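Local coordinates for protein nuclear RNA export factor 2 (Drosophila melanogaster, PDB 6MRK) that joins Panx, Piwi and Nxt1 in the complex that silences transposons cotranscriptionally in the ovary, and may also take part in mRNA export from the nucleus, at residues K3-D8 with D115-N120; F18-L23 with H107-L112; K122-Y127 with V162-A167; G130-E135 with L154-Q159. One frame throughout, in Å; residues are numbered along the deposited sequence.

Contact 1 (K3-D8 with D115-N120); sequences KNFLCD and DVMHYN
The F5 and Y119 rings are both met at a slant, neither squarely over a face nor in the ring plane. M117 SD, D115 OD2 and V116 O approach the F5 ring in this oblique way, and D8 CB comes to the Y119 ring likewise. The M117 sulfur makes a Met-aromatic contact, 5.2 Å from the F5 centroid and 63° off the ring normal. This is a short parallel pairing: the N-terminal strand at F5-L6 lies at the margin of the NTF2-like domain's sheet, beside strand 104-119. V116 N donates to F5 O (3.2 Å, N-H...O 171°), coming from above the carbonyl plane. C7 N in turn reaches V116 O, so the NH and C=O of V116 are bonded by F5 and C7, the residues flanking L6.

The F5 ring swings out with CG anti to the backbone N (chi1 -178°), which puts its CD2 4.1 Å from M117 SD. D115 shares that side of the sheet, its carboxylate held by a basic and a polar side chain of another protein's chain, probably Nxt1. On the reverse side L6 and V116 lie side by side, pointing the same way, and cover A11 and the start of helix 12-27. L6 CD1 rests 3.6 Å from V116 CG2, while C7 SG lies against the H118 backbone and reaches Y119 CB at 4.2 Å.

Contact 2 (F18-L23 with H107-L112); sequences FLENYL and HDFHSL
H107 and F109 both carry CG anti to the carbonyl carbon (chi1 -54° and -80°), and from there the two rings reach the same residue of the helix, L23. The leucine crosses the imidazole at about a right angle and sets its CG over one face, a CH-pi contact 3.9 Å from the centroid and 18° off the normal. F109 is approached obliquely instead: its CZ lies 3.8 Å from L23 CB, and its CE2 is 4.0 Å from E20 CG as the two side chains slide past each other in opposite directions. L112 meets L23 tip to tip, L112 CD1 4.1 Å from L23 CD2. Between the two segments the contact is all packing; within the turn, D108 O accepts from both S111 N and S111 OG, and S111 OG is also bonded by L131 N.

That turn interrupts strand 104-119, with helical backbone angles at 109-111. R24, one residue along the helix, makes a cation-pi contact with F109, and E27 accepts from H107 N. Helix 12-27 thus lies across the sheet, with L19 resting on I126 and V128 of strand 123-135 and on F160 of strand 152-166, and L112 filling in against V128 and F156.

Contact 3 (K122-Y127 with V162-A167); sequences KGAVIY and VTFDEA
A124 and V162 exchange two backbone hydrogen bonds, V162 N to A124 O at 2.9 Å and nearly straight (N-H...O 175°), and A124 N to V162 O at 3.0 Å. A third bond, F164 N to K122 O, prolongs the pairing toward the turn; it is modelled at 2.5 Å, a length too short to be trusted. Between them G123 faces T163 as a non-hydrogen-bonded pair.

Where G123 has no side chain, the phenyl group of F164 moves in. The ring covers the backbone, with G123 CA over one face 3.5 Å from the centroid and 21° off the normal, a CH-pi contact, and A124 N above the same face nearer the rim. F164 gets there with CG anti to the carbonyl carbon (chi1 -63°), which folds the ring back across the neighbouring strand. Its CZ comes 4.1 Å from A124 CB, and V162 CG2 lies 4.3 Å from that same methyl. These three residues make an apolar patch on one side of the sheet; F164 also packs on L14 of helix 12-27 and makes a cation-pi contact with R176. V125 and T163, turned the other way, meet the chain of another protein.

The pairing belongs to the curved sheet of the NTF2-like domain, helix 12-27 on the F164 face and the partner protein on the other, consistent with NXF-Nxt1 heterodimers.

Contact 4 (G130-E135 with L154-Q159); sequences GLLRDE and LGFSRQ
L132 and L154 form one hydrogen-bonded pair of this antiparallel contact and G130 and F156 the other, with L131 and G155 as the non-hydrogen-bonded pair between. The straightest bond runs from L154 N to L132 O (2.7 Å, 175°). L132 N returns one to L154 O at 3.1 Å. At the other end G130 N gives to F156 O at 3.1 Å, while F156 N reaches G130 O from above the carbonyl plane.

The two segments run 125° apart, consistent with the strongly twisted, curved sheet of an NTF2-like domain.

Aromatic packing centres on F156. With CG between the backbone N and the carbonyl carbon (chi1 83°), its ring turns over the G130-L132 backbone, CE1 beside G130 C and L131 N. It has a neighbour on each face, both offset toward the rim: L132 CD2, 3.8 Å from the centroid in a CH-pi contact, and opposite it G130 N. Among the aliphatic groups, L132 CD1 touches L154 CB at 3.8 Å, and D134 CB runs alongside L154 CD1 at 3.7 Å.

The charged groups find partners outside the strand pairing: D134 with R65, and R133 NE with the anti lone pair of E135 OE2 at 3.0 Å.

Overall arrangement
From the N terminus, strand 5-6 opens the longest loop, which contact 1 closes more than a hundred residues later on strand 104-119. Within that loop falls contact 2, where helix 12-27 meets the broken part of the same strand. Contact 3 then joins the start of strand 123-135 to the end of strand 152-166, and contact 4 lies nearer the connection between them, the two centres about 23 Å apart. Probable backbone hydrogen bonds link contacts 1 and 3, such as M117 N to V125 O, and contacts 2 and 4, D108 N to L131 O. Together they tie the N-terminal edge strand and three successive strands into one curved sheet and pack helix 12-27 against it.

Contact 1 (K3-D8 with D115-N120)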
loop_
_atom_site.group_PDB
_atom_site.type_symbol
_atom_site.label_atom_id
_atom_site.label_comp_id
_atom_site.label_asym_id
_atom_site.label_seq_id
_atom_site.Cartn_x
_atom_site.Cartn_y
_atom_site.Cartn_z
ATOM N N LYS A 3 16.927 0.241 -2.640
ATOM C CA LYS A 3 17.068 -0.250 -1.240
ATOM C C LYS A 3 15.784 -0.965 -0.800
ATOM O O LYS A 3 14.672 -0.432 -1.020
ATOM C CB LYS A 3 17.417 0.859 -0.247
ATOM C CG LYS A 3 18.445 0.394 0.772
ATOM C CD LYS A 3 18.590 1.252 1.992
ATOM C CE LYS A 3 19.118 2.629 1.667
ATOM N NZ LYS A 3 20.410 2.597 0.945
ATOM N N ASN A 4 15.954 -2.142 -0.199
ATOM C CA ASN A 4 14.865 -2.928 0.423
ATOM C C ASN A 4 14.956 -2.698 1.930
ATOM O O ASN A 4 16.069 -2.615 2.443
ATOM C CB ASN A 4 14.961 -4.417 0.081
ATOM C CG ASN A 4 14.754 -4.691 -1.390
ATOM O OD1 ASN A 4 14.032 -3.968 -2.062
ATOM N ND2 ASN A 4 15.386 -5.731 -1.907
ATOM N N PHE A 5 13.817 -2.602 2.603
ATOM C CA PHE A 5 13.749 -2.556 4.079
ATOM C C PHE A 5 13.334 -3.942 4.605
ATOM O O PHE A 5 12.515 -4.641 3.960
ATOM C CB PHE A 5 12.825 -1.418 4.511
ATOM C CG PHE A 5 12.751 -1.272 6.003
ATOM C CD1 PHE A 5 13.861 -0.869 6.720
ATOM C CD2 PHE A 5 11.596 -1.595 6.690
ATOM C CE1 PHE A 5 13.812 -0.776 8.102
ATOM C CE2 PHE A 5 11.550 -1.508 8.072
ATOM C CZ PHE A 5 12.658 -1.101 8.777
ATOM N N LEU A 6 13.943 -4.347 5.724
ATOM C CA LEU A 6 13.620 -5.597 6.451
ATOM C C LEU A 6 13.465 -5.302 7.943
ATOM O O LEU A 6 14.443 -5.032 8.606
ATOM C CB LEU A 6 14.714 -6.632 6.208
ATOM C CG LEU A 6 14.255 -8.081 6.277
ATOM C CD1 LEU A 6 12.886 -8.260 5.648
ATOM C CD2 LEU A 6 15.261 -8.974 5.594
ATOM N N CYS A 7 12.221 -5.325 8.391
ATOM C CA CYS A 7 11.715 -5.429 9.782
ATOM C C CYS A 7 12.659 -6.216 10.701
ATOM O O CYS A 7 13.128 -5.681 11.712
ATOM C CB CYS A 7 10.418 -6.219 9.673
ATOM S SG CYS A 7 9.164 -5.709 10.844
ATOM N N ASP A 8 12.849 -7.485 10.354
ATOM C CA ASP A 8 13.473 -8.550 11.164
ATOM C C ASP A 8 14.133 -9.476 10.152
ATOM O O ASP A 8 13.538 -9.707 9.098
ATOM C CB ASP A 8 12.434 -9.287 12.020
ATOM C CG ASP A 8 12.978 -10.477 12.800
ATOM O OD1 ASP A 8 13.927 -11.133 12.310
ATOM O OD2 ASP A 8 12.455 -10.741 13.895
ATOM N N ASP A 115 9.503 -3.477 1.316
ATOM C CA ASP A 115 9.526 -2.885 2.676
ATOM C C ASP A 115 8.717 -3.799 3.585
ATOM O O ASP A 115 7.497 -3.740 3.502
ATOM C CB ASP A 115 8.947 -1.464 2.710
ATOM C CG ASP A 115 9.725 -0.437 1.908
ATOM O OD1 ASP A 115 9.592 -0.461 0.665
ATOM O OD2 ASP A 115 10.461 0.379 2.527
ATOM N N VAL A 116 9.364 -4.626 4.400
ATOM C CA VAL A 116 8.647 -5.421 5.438
ATOM C C VAL A 116 8.581 -4.554 6.688
ATOM O O VAL A 116 9.628 -4.165 7.167
ATOM C CB VAL A 116 9.318 -6.775 5.727
ATOM C CG1 VAL A 116 8.510 -7.558 6.745
ATOM C CG2 VAL A 116 9.528 -7.599 4.462
ATOM N N MET A 117 7.390 -4.245 7.178
ATOM C CA MET A 117 7.211 -3.155 8.166
ATOM C C MET A 117 6.824 -3.724 9.529
ATOM O O MET A 117 7.117 -3.044 10.518
ATOM C CB MET A 117 6.138 -2.170 7.703
ATOM C CG MET A 117 6.377 -1.634 6.294
ATOM S SD MET A 117 7.730 -0.425 6.108
ATOM C CE MET A 117 7.463 0.647 7.521
ATOM N N HIS A 118 6.163 -4.884 9.580
ATOM C CA HIS A 118 5.865 -5.634 10.828
ATOM C C HIS A 118 6.086 -7.112 10.569
ATOM O O HIS A 118 5.937 -7.547 9.423
ATOM C CB HIS A 118 4.450 -5.384 11.323
ATOM C CG HIS A 118 4.196 -3.935 11.541
ATOM N ND1 HIS A 118 2.966 -3.344 11.290
ATOM C CD2 HIS A 118 5.024 -2.943 11.927
ATOM C CE1 HIS A 118 3.044 -2.052 11.542
ATOM N NE2 HIS A 118 4.301 -1.783 11.942
ATOM N N TYR A 119 6.465 -7.847 11.599
ATOM C CA TYR A 119 6.610 -9.309 11.494
ATOM C C TYR A 119 6.618 -9.921 12.883
ATOM O O TYR A 119 7.479 -9.558 13.665
ATOM C CB TYR A 119 7.880 -9.654 10.732
ATOM C CG TYR A 119 8.120 -11.131 10.611
ATOM C CD1 TYR A 119 7.559 -11.867 9.590
ATOM C CD2 TYR A 119 8.917 -11.793 11.524
ATOM C CE1 TYR A 119 7.807 -13.225 9.465
ATOM C CE2 TYR A 119 9.171 -13.148 11.425
ATOM C CZ TYR A 119 8.618 -13.868 10.386
ATOM O OH TYR A 119 8.883 -15.203 10.297
ATOM N N ASN A 120 5.683 -10.827 13.145
ATOM C CA ASN A 120 5.654 -11.627 14.390
ATOM C C ASN A 120 4.951 -12.972 14.105
ATOM O O ASN A 120 4.922 -13.409 12.940
ATOM C CB ASN A 120 5.137 -10.769 15.564
ATOM C CG ASN A 120 3.737 -10.195 15.434
ATOM O OD1 ASN A 120 2.814 -10.838 14.953
ATOM N ND2 ASN A 120 3.551 -8.981 15.924
#

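Contact 2 (F18-L23 with H107-L112)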
loop_
_atom_site.group_PDB
_atom_site.type_symbol
_atom_site.label_atom_id
_atom_site.label_comp_id
_atom_site.label_asym_id
_atom_site.label_seq_id
_atom_site.Cartn_x
_atom_site.Cartn_y
_atom_site.Cartn_z
ATOM N N PHE A 18 6.346 -15.610 -0.188
ATOM C CA PHE A 18 4.965 -15.097 -0.359
ATOM C C PHE A 18 4.893 -14.189 -1.589
ATOM O O PHE A 18 4.094 -14.470 -2.482
ATOM C CB PHE A 18 4.482 -14.359 0.891
ATOM C CG PHE A 18 3.298 -13.467 0.622
ATOM C CD1 PHE A 18 2.127 -14.009 0.123
ATOM C CD2 PHE A 18 3.369 -12.093 0.817
ATOM C CE1 PHE A 18 1.032 -13.207 -0.144
ATOM C CE2 PHE A 18 2.278 -11.285 0.542
ATOM C CZ PHE A 18 1.114 -11.846 0.060
ATOM N N LEU A 19 5.669 -13.108 -1.600
ATOM C CA LEU A 19 5.518 -11.976 -2.550
ATOM C C LEU A 19 5.776 -12.494 -3.963
ATOM O O LEU A 19 4.917 -12.332 -4.839
ATOM C CB LEU A 19 6.500 -10.866 -2.161
ATOM C CG LEU A 19 6.205 -9.467 -2.693
ATOM C CD1 LEU A 19 4.762 -9.064 -2.448
ATOM C CD2 LEU A 19 7.151 -8.466 -2.051
ATOM N N GLU A 20 6.893 -13.182 -4.142
ATOM C CA GLU A 20 7.359 -13.642 -5.469
ATOM C C GLU A 20 6.574 -14.880 -5.928
ATOM O O GLU A 20 6.628 -15.150 -7.121
ATOM C CB GLU A 20 8.876 -13.853 -5.455
ATOM C CG GLU A 20 9.648 -12.555 -5.236
ATOM C CD GLU A 20 11.156 -12.667 -5.059
ATOM O OE1 GLU A 20 11.757 -11.687 -4.551
ATOM O OE2 GLU A 20 11.728 -13.721 -5.425
ATOM N N ASN A 21 5.843 -15.586 -5.072
ATOM C CA ASN A 21 4.933 -16.668 -5.543
ATOM C C ASN A 21 3.569 -16.059 -5.886
ATOM O O ASN A 21 3.050 -16.319 -6.988
ATOM C CB ASN A 21 4.798 -17.814 -4.535
ATOM C CG ASN A 21 5.984 -18.756 -4.559
ATOM O OD1 ASN A 21 6.598 -18.972 -5.600
ATOM N ND2 ASN A 21 6.337 -19.310 -3.416
ATOM N N TYR A 22 3.008 -15.279 -4.966
ATOM C CA TYR A 22 1.735 -14.535 -5.142
ATOM C C TYR A 22 1.749 -13.688 -6.425
ATOM O O TYR A 22 0.776 -13.729 -7.162
ATOM C CB TYR A 22 1.480 -13.591 -3.964
ATOM C CG TYR A 22 0.230 -12.796 -4.188
ATOM C CD1 TYR A 22 0.236 -11.709 -5.046
ATOM C CD2 TYR A 22 -0.978 -13.219 -3.667
ATOM C CE1 TYR A 22 -0.925 -11.013 -5.335
ATOM C CE2 TYR A 22 -2.151 -12.533 -3.942
ATOM C CZ TYR A 22 -2.128 -11.423 -4.781
ATOM O OH TYR A 22 -3.267 -10.709 -5.062
ATOM N N LEU A 23 2.791 -12.882 -6.647
ATOM C CA LEU A 23 2.937 -12.038 -7.864
ATOM C C LEU A 23 2.963 -12.932 -9.104
ATOM O O LEU A 23 2.220 -12.647 -10.049
ATOM C CB LEU A 23 4.215 -11.199 -7.762
ATOM C CG LEU A 23 4.027 -9.759 -7.291
ATOM C CD1 LEU A 23 2.855 -9.611 -6.354
ATOM C CD2 LEU A 23 5.274 -9.238 -6.616
ATOM N N HIS A 107 5.227 -9.027 -14.144
ATOM C CA HIS A 107 6.039 -8.162 -13.255
ATOM C C HIS A 107 7.509 -8.248 -13.672
ATOM O O HIS A 107 7.964 -9.344 -14.025
ATOM C CB HIS A 107 5.855 -8.564 -11.786
ATOM C CG HIS A 107 4.442 -8.593 -11.328
ATOM N ND1 HIS A 107 3.591 -9.619 -11.669
ATOM C CD2 HIS A 107 3.750 -7.759 -10.521
ATOM C CE1 HIS A 107 2.417 -9.409 -11.111
ATOM N NE2 HIS A 107 2.483 -8.271 -10.390
ATOM N N ASP A 108 8.238 -7.140 -13.575
ATOM C CA ASP A 108 9.715 -7.109 -13.744
ATOM C C ASP A 108 10.343 -7.326 -12.360
ATOM O O ASP A 108 10.529 -6.356 -11.627
ATOM C CB ASP A 108 10.144 -5.818 -14.449
ATOM C CG ASP A 108 11.651 -5.600 -14.537
ATOM O OD1 ASP A 108 12.409 -6.456 -14.047
ATOM O OD2 ASP A 108 12.061 -4.553 -15.072
ATOM N N PHE A 109 10.676 -8.561 -12.007
ATOM C CA PHE A 109 11.082 -8.926 -10.627
ATOM C C PHE A 109 12.382 -8.244 -10.233
ATOM O O PHE A 109 12.590 -8.030 -9.043
ATOM C CB PHE A 109 11.200 -10.441 -10.478
ATOM C CG PHE A 109 9.846 -11.068 -10.284
ATOM C CD1 PHE A 109 9.065 -11.440 -11.367
ATOM C CD2 PHE A 109 9.314 -11.174 -9.014
ATOM C CE1 PHE A 109 7.797 -11.956 -11.169
ATOM C CE2 PHE A 109 8.046 -11.693 -8.822
ATOM C CZ PHE A 109 7.287 -12.072 -9.896
ATOM N N HIS A 110 13.225 -7.922 -11.206
ATOM C CA HIS A 110 14.490 -7.169 -10.990
ATOM C C HIS A 110 14.196 -5.754 -10.474
ATOM O O HIS A 110 15.101 -5.137 -9.899
ATOM C CB HIS A 110 15.296 -7.087 -12.291
ATOM C CG HIS A 110 16.046 -8.332 -12.626
ATOM N ND1 HIS A 110 17.079 -8.339 -13.555
ATOM C CD2 HIS A 110 15.927 -9.601 -12.175
ATOM C CE1 HIS A 110 17.564 -9.560 -13.658
ATOM N NE2 HIS A 110 16.870 -10.357 -12.823
ATOM N N SER A 111 12.989 -5.237 -10.706
ATOM C CA SER A 111 12.661 -3.806 -10.491
ATOM C C SER A 111 12.105 -3.602 -9.084
ATOM O O SER A 111 11.907 -2.438 -8.701
ATOM C CB SER A 111 11.704 -3.310 -11.543
ATOM O OG SER A 111 10.363 -3.676 -11.250
ATOM N N LEU A 112 11.894 -4.692 -8.345
ATOM C CA LEU A 112 11.018 -4.675 -7.156
ATOM C C LEU A 112 11.776 -4.144 -5.952
ATOM O O LEU A 112 12.832 -4.701 -5.642
ATOM C CB LEU A 112 10.523 -6.087 -6.848
ATOM C CG LEU A 112 9.567 -6.703 -7.864
ATOM C CD1 LEU A 112 9.106 -8.051 -7.345
ATOM C CD2 LEU A 112 8.375 -5.792 -8.164
#

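Contact 3 (K122-Y127 with V162-A167)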
loop_
_atom_site.group_PDB
_atom_site.type_symbol
_atom_site.label_atom_id
_atom_site.label_comp_id
_atom_site.label_asym_id
_atom_site.label_seq_id
_atom_site.Cartn_x
_atom_site.Cartn_y
_atom_site.Cartn_z
ATOM N N LYS A 122 1.681 -13.623 14.883
ATOM C CA LYS A 122 0.356 -13.247 14.322
ATOM C C LYS A 122 0.462 -12.980 12.807
ATOM O O LYS A 122 -0.440 -13.431 12.095
ATOM C CB LYS A 122 -0.211 -12.017 15.038
ATOM C CG LYS A 122 -0.674 -12.233 16.470
ATOM C CD LYS A 122 -0.390 -11.038 17.373
ATOM C CE LYS A 122 -1.035 -9.746 16.901
ATOM N NZ LYS A 122 -0.325 -8.544 17.412
ATOM N N GLY A 123 1.477 -12.252 12.320
ATOM C CA GLY A 123 1.656 -12.041 10.865
ATOM C C GLY A 123 2.634 -10.940 10.494
ATOM O O GLY A 123 3.654 -10.756 11.179
ATOM N N ALA A 124 2.341 -10.231 9.410
ATOM C CA ALA A 124 3.262 -9.224 8.849
ATOM C C ALA A 124 2.525 -8.174 8.014
ATOM O O ALA A 124 1.366 -8.368 7.643
ATOM C CB ALA A 124 4.324 -9.918 8.037
ATOM N N VAL A 125 3.224 -7.071 7.773
ATOM C CA VAL A 125 2.850 -5.997 6.819
ATOM C C VAL A 125 3.976 -5.940 5.798
ATOM O O VAL A 125 5.126 -5.851 6.227
ATOM C CB VAL A 125 2.687 -4.656 7.547
ATOM C CG1 VAL A 125 2.363 -3.529 6.575
ATOM C CG2 VAL A 125 1.648 -4.765 8.645
ATOM N N ILE A 126 3.669 -6.016 4.512
ATOM C CA ILE A 126 4.730 -6.119 3.477
ATOM C C ILE A 126 4.322 -5.346 2.224
ATOM O O ILE A 126 3.226 -5.529 1.722
ATOM C CB ILE A 126 5.085 -7.593 3.218
ATOM C CG1 ILE A 126 5.702 -7.803 1.840
ATOM C CG2 ILE A 126 3.893 -8.499 3.418
ATOM C CD1 ILE A 126 6.527 -9.066 1.768
ATOM N N TYR A 127 5.196 -4.458 1.787
ATOM C CA TYR A 127 4.943 -3.535 0.663
ATOM C C TYR A 127 5.950 -3.873 -0.420
ATOM O O TYR A 127 7.061 -4.244 -0.084
ATOM C CB TYR A 127 5.087 -2.066 1.073
ATOM C CG TYR A 127 4.266 -1.625 2.255
ATOM C CD1 TYR A 127 3.033 -2.179 2.555
ATOM C CD2 TYR A 127 4.712 -0.613 3.073
ATOM C CE1 TYR A 127 2.268 -1.746 3.629
ATOM C CE2 TYR A 127 3.956 -0.148 4.142
ATOM C CZ TYR A 127 2.729 -0.718 4.424
ATOM O OH TYR A 127 2.013 -0.292 5.501
ATOM N N VAL A 162 -1.086 -9.221 6.360
ATOM C CA VAL A 162 -1.321 -10.687 6.289
ATOM C C VAL A 162 -1.234 -11.262 7.699
ATOM O O VAL A 162 -0.500 -10.725 8.505
ATOM C CB VAL A 162 -0.328 -11.363 5.324
ATOM C CG1 VAL A 162 -0.094 -10.522 4.082
ATOM C CG2 VAL A 162 0.998 -11.700 5.993
ATOM N N THR A 163 -1.984 -12.316 7.978
ATOM C CA THR A 163 -1.946 -13.011 9.281
ATOM C C THR A 163 -1.431 -14.419 9.050
ATOM O O THR A 163 -1.583 -14.951 7.918
ATOM C CB THR A 163 -3.316 -13.108 9.940
ATOM O OG1 THR A 163 -4.177 -13.606 8.916
ATOM C CG2 THR A 163 -3.815 -11.790 10.487
ATOM N N PHE A 164 -0.853 -14.971 10.105
ATOM C CA PHE A 164 -0.260 -16.322 10.167
ATOM C C PHE A 164 -1.165 -17.183 11.055
ATOM O O PHE A 164 -1.469 -16.788 12.196
ATOM C CB PHE A 164 1.173 -16.185 10.678
ATOM C CG PHE A 164 2.115 -15.386 9.810
ATOM C CD1 PHE A 164 1.883 -15.220 8.454
ATOM C CD2 PHE A 164 3.278 -14.853 10.335
ATOM C CE1 PHE A 164 2.775 -14.521 7.658
ATOM C CE2 PHE A 164 4.162 -14.147 9.534
ATOM C CZ PHE A 164 3.913 -13.985 8.198
ATOM N N ASP A 165 -1.646 -18.296 10.512
ATOM C CA ASP A 165 -2.561 -19.249 11.191
ATOM C C ASP A 165 -1.946 -20.643 11.113
ATOM O O ASP A 165 -1.425 -20.981 10.029
ATOM C CB ASP A 165 -3.914 -19.358 10.492
ATOM C CG ASP A 165 -4.499 -18.045 10.012
ATOM O OD1 ASP A 165 -3.819 -17.016 10.144
ATOM O OD2 ASP A 165 -5.632 -18.069 9.492
ATOM N N GLU A 166 -2.046 -21.446 12.177
ATOM C CA GLU A 166 -1.472 -22.821 12.156
ATOM C C GLU A 166 -2.314 -23.638 11.156
ATOM O O GLU A 166 -3.549 -23.749 11.329
ATOM C CB GLU A 166 -1.313 -23.433 13.562
ATOM C CG GLU A 166 0.117 -23.917 13.865
ATOM C CD GLU A 166 1.212 -22.843 13.997
ATOM O OE1 GLU A 166 1.318 -22.221 15.090
ATOM O OE2 GLU A 166 1.974 -22.614 13.009
ATOM N N ALA A 167 -1.675 -24.077 10.071
ATOM C CA ALA A 167 -2.266 -24.990 9.074
ATOM C C ALA A 167 -2.486 -26.314 9.796
ATOM O O ALA A 167 -1.615 -26.707 10.621
ATOM C CB ALA A 167 -1.360 -25.140 7.879
#

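Contact 4 (G130-E135 with L154-Q159)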
loop_
_atom_site.group_PDB
_atom_site.type_symbol
_atom_site.label_atom_id
_atom_site.label_comp_id
_atom_site.label_asym_id
_atom_site.label_seq_id
_atom_site.Cartn_x
_atom_site.Cartn_y
_atom_site.Cartn_z
ATOM N N GLY A 130 7.319 -1.702 -7.757
ATOM C CA GLY A 130 7.992 -2.282 -8.931
ATOM C C GLY A 130 7.445 -1.770 -10.244
ATOM O O GLY A 130 6.782 -0.705 -10.259
ATOM N N LEU A 131 7.742 -2.517 -11.302
ATOM C CA LEU A 131 7.323 -2.205 -12.677
ATOM C C LEU A 131 6.725 -3.485 -13.244
ATOM O O LEU A 131 7.302 -4.574 -13.015
ATOM C CB LEU A 131 8.542 -1.726 -13.468
ATOM C CG LEU A 131 8.313 -1.552 -14.967
ATOM C CD1 LEU A 131 8.797 -0.191 -15.447
ATOM C CD2 LEU A 131 8.976 -2.671 -15.764
ATOM N N LEU A 132 5.576 -3.361 -13.901
ATOM C CA LEU A 132 4.955 -4.493 -14.617
ATOM C C LEU A 132 4.549 -4.045 -16.014
ATOM O O LEU A 132 4.447 -2.822 -16.279
ATOM C CB LEU A 132 3.767 -5.056 -13.829
ATOM C CG LEU A 132 2.676 -4.081 -13.380
ATOM C CD1 LEU A 132 1.741 -3.703 -14.518
ATOM C CD2 LEU A 132 1.867 -4.698 -12.243
ATOM N N ARG A 133 4.395 -5.029 -16.888
ATOM C CA ARG A 133 3.893 -4.801 -18.256
ATOM C C ARG A 133 2.434 -5.250 -18.266
ATOM O O ARG A 133 2.164 -6.400 -17.887
ATOM C CB ARG A 133 4.761 -5.509 -19.295
ATOM C CG ARG A 133 4.079 -5.611 -20.648
ATOM C CD ARG A 133 4.915 -6.277 -21.720
ATOM N NE ARG A 133 5.456 -7.569 -21.315
ATOM C CZ ARG A 133 6.753 -7.872 -21.206
ATOM N NH1 ARG A 133 7.690 -6.980 -21.490
ATOM N NH2 ARG A 133 7.110 -9.091 -20.836
ATOM N N ASP A 134 1.537 -4.333 -18.618
ATOM C CA ASP A 134 0.126 -4.648 -18.961
ATOM C C ASP A 134 0.101 -5.214 -20.389
ATOM O O ASP A 134 0.666 -4.590 -21.320
ATOM C CB ASP A 134 -0.791 -3.436 -18.759
ATOM C CG ASP A 134 -2.266 -3.695 -19.045
ATOM O OD1 ASP A 134 -2.566 -4.581 -19.872
ATOM O OD2 ASP A 134 -3.108 -2.992 -18.455
ATOM N N GLU A 135 -0.519 -6.379 -20.543
ATOM C CA GLU A 135 -0.519 -7.134 -21.815
ATOM C C GLU A 135 -1.946 -7.232 -22.306
ATOM O O GLU A 135 -2.877 -7.276 -21.502
ATOM C CB GLU A 135 0.066 -8.522 -21.613
ATOM C CG GLU A 135 1.319 -8.479 -20.780
ATOM C CD GLU A 135 2.111 -9.760 -20.847
ATOM O OE1 GLU A 135 1.474 -10.829 -20.854
ATOM O OE2 GLU A 135 3.351 -9.679 -20.914
ATOM N N LEU A 154 3.698 -0.210 -16.669
ATOM C CA LEU A 154 3.092 0.606 -15.598
ATOM C C LEU A 154 3.988 0.569 -14.373
ATOM O O LEU A 154 4.698 -0.442 -14.190
ATOM C CB LEU A 154 1.708 0.049 -15.295
ATOM C CG LEU A 154 0.713 0.257 -16.428
ATOM C CD1 LEU A 154 -0.430 -0.732 -16.312
ATOM C CD2 LEU A 154 0.219 1.704 -16.444
ATOM N N GLY A 155 3.953 1.650 -13.591
ATOM C CA GLY A 155 4.425 1.639 -12.198
ATOM C C GLY A 155 3.359 1.009 -11.334
ATOM O O GLY A 155 2.197 1.009 -11.755
ATOM N N PHE A 156 3.732 0.430 -10.200
ATOM C CA PHE A 156 2.747 -0.144 -9.257
ATOM C C PHE A 156 3.358 -0.284 -7.873
ATOM O O PHE A 156 4.572 -0.363 -7.718
ATOM C CB PHE A 156 2.228 -1.484 -9.768
ATOM C CG PHE A 156 3.115 -2.653 -9.452
ATOM C CD1 PHE A 156 4.124 -3.017 -10.314
ATOM C CD2 PHE A 156 2.924 -3.391 -8.299
ATOM C CE1 PHE A 156 4.929 -4.108 -10.037
ATOM C CE2 PHE A 156 3.737 -4.475 -8.017
ATOM C CZ PHE A 156 4.741 -4.828 -8.886
ATOM N N SER A 157 2.466 -0.260 -6.900
ATOM C CA SER A 157 2.698 -0.583 -5.483
ATOM C C SER A 157 1.730 -1.717 -5.170
ATOM O O SER A 157 0.602 -1.683 -5.711
ATOM C CB SER A 157 2.444 0.608 -4.588
ATOM O OG SER A 157 3.468 1.589 -4.706
ATOM N N ARG A 158 2.162 -2.674 -4.352
ATOM C CA ARG A 158 1.262 -3.603 -3.635
ATOM C C ARG A 158 1.600 -3.609 -2.144
ATOM O O ARG A 158 2.746 -3.879 -1.798
ATOM C CB ARG A 158 1.312 -4.976 -4.290
ATOM C CG ARG A 158 -0.030 -5.290 -4.911
ATOM C CD ARG A 158 -0.019 -6.555 -5.715
ATOM N NE ARG A 158 -1.353 -7.150 -5.672
ATOM C CZ ARG A 158 -2.002 -7.658 -6.716
ATOM N NH1 ARG A 158 -3.205 -8.179 -6.538
ATOM N NH2 ARG A 158 -1.469 -7.627 -7.931
ATOM N N GLN A 159 0.613 -3.306 -1.313
ATOM C CA GLN A 159 0.706 -3.356 0.162
ATOM C C GLN A 159 -0.202 -4.467 0.695
ATOM O O GLN A 159 -1.377 -4.494 0.321
ATOM C CB GLN A 159 0.291 -2.005 0.724
ATOM C CG GLN A 159 1.248 -0.896 0.338
ATOM C CD GLN A 159 0.495 0.273 -0.225
ATOM O OE1 GLN A 159 -0.621 0.569 0.186
ATOM N NE2 GLN A 159 1.109 0.942 -1.178
#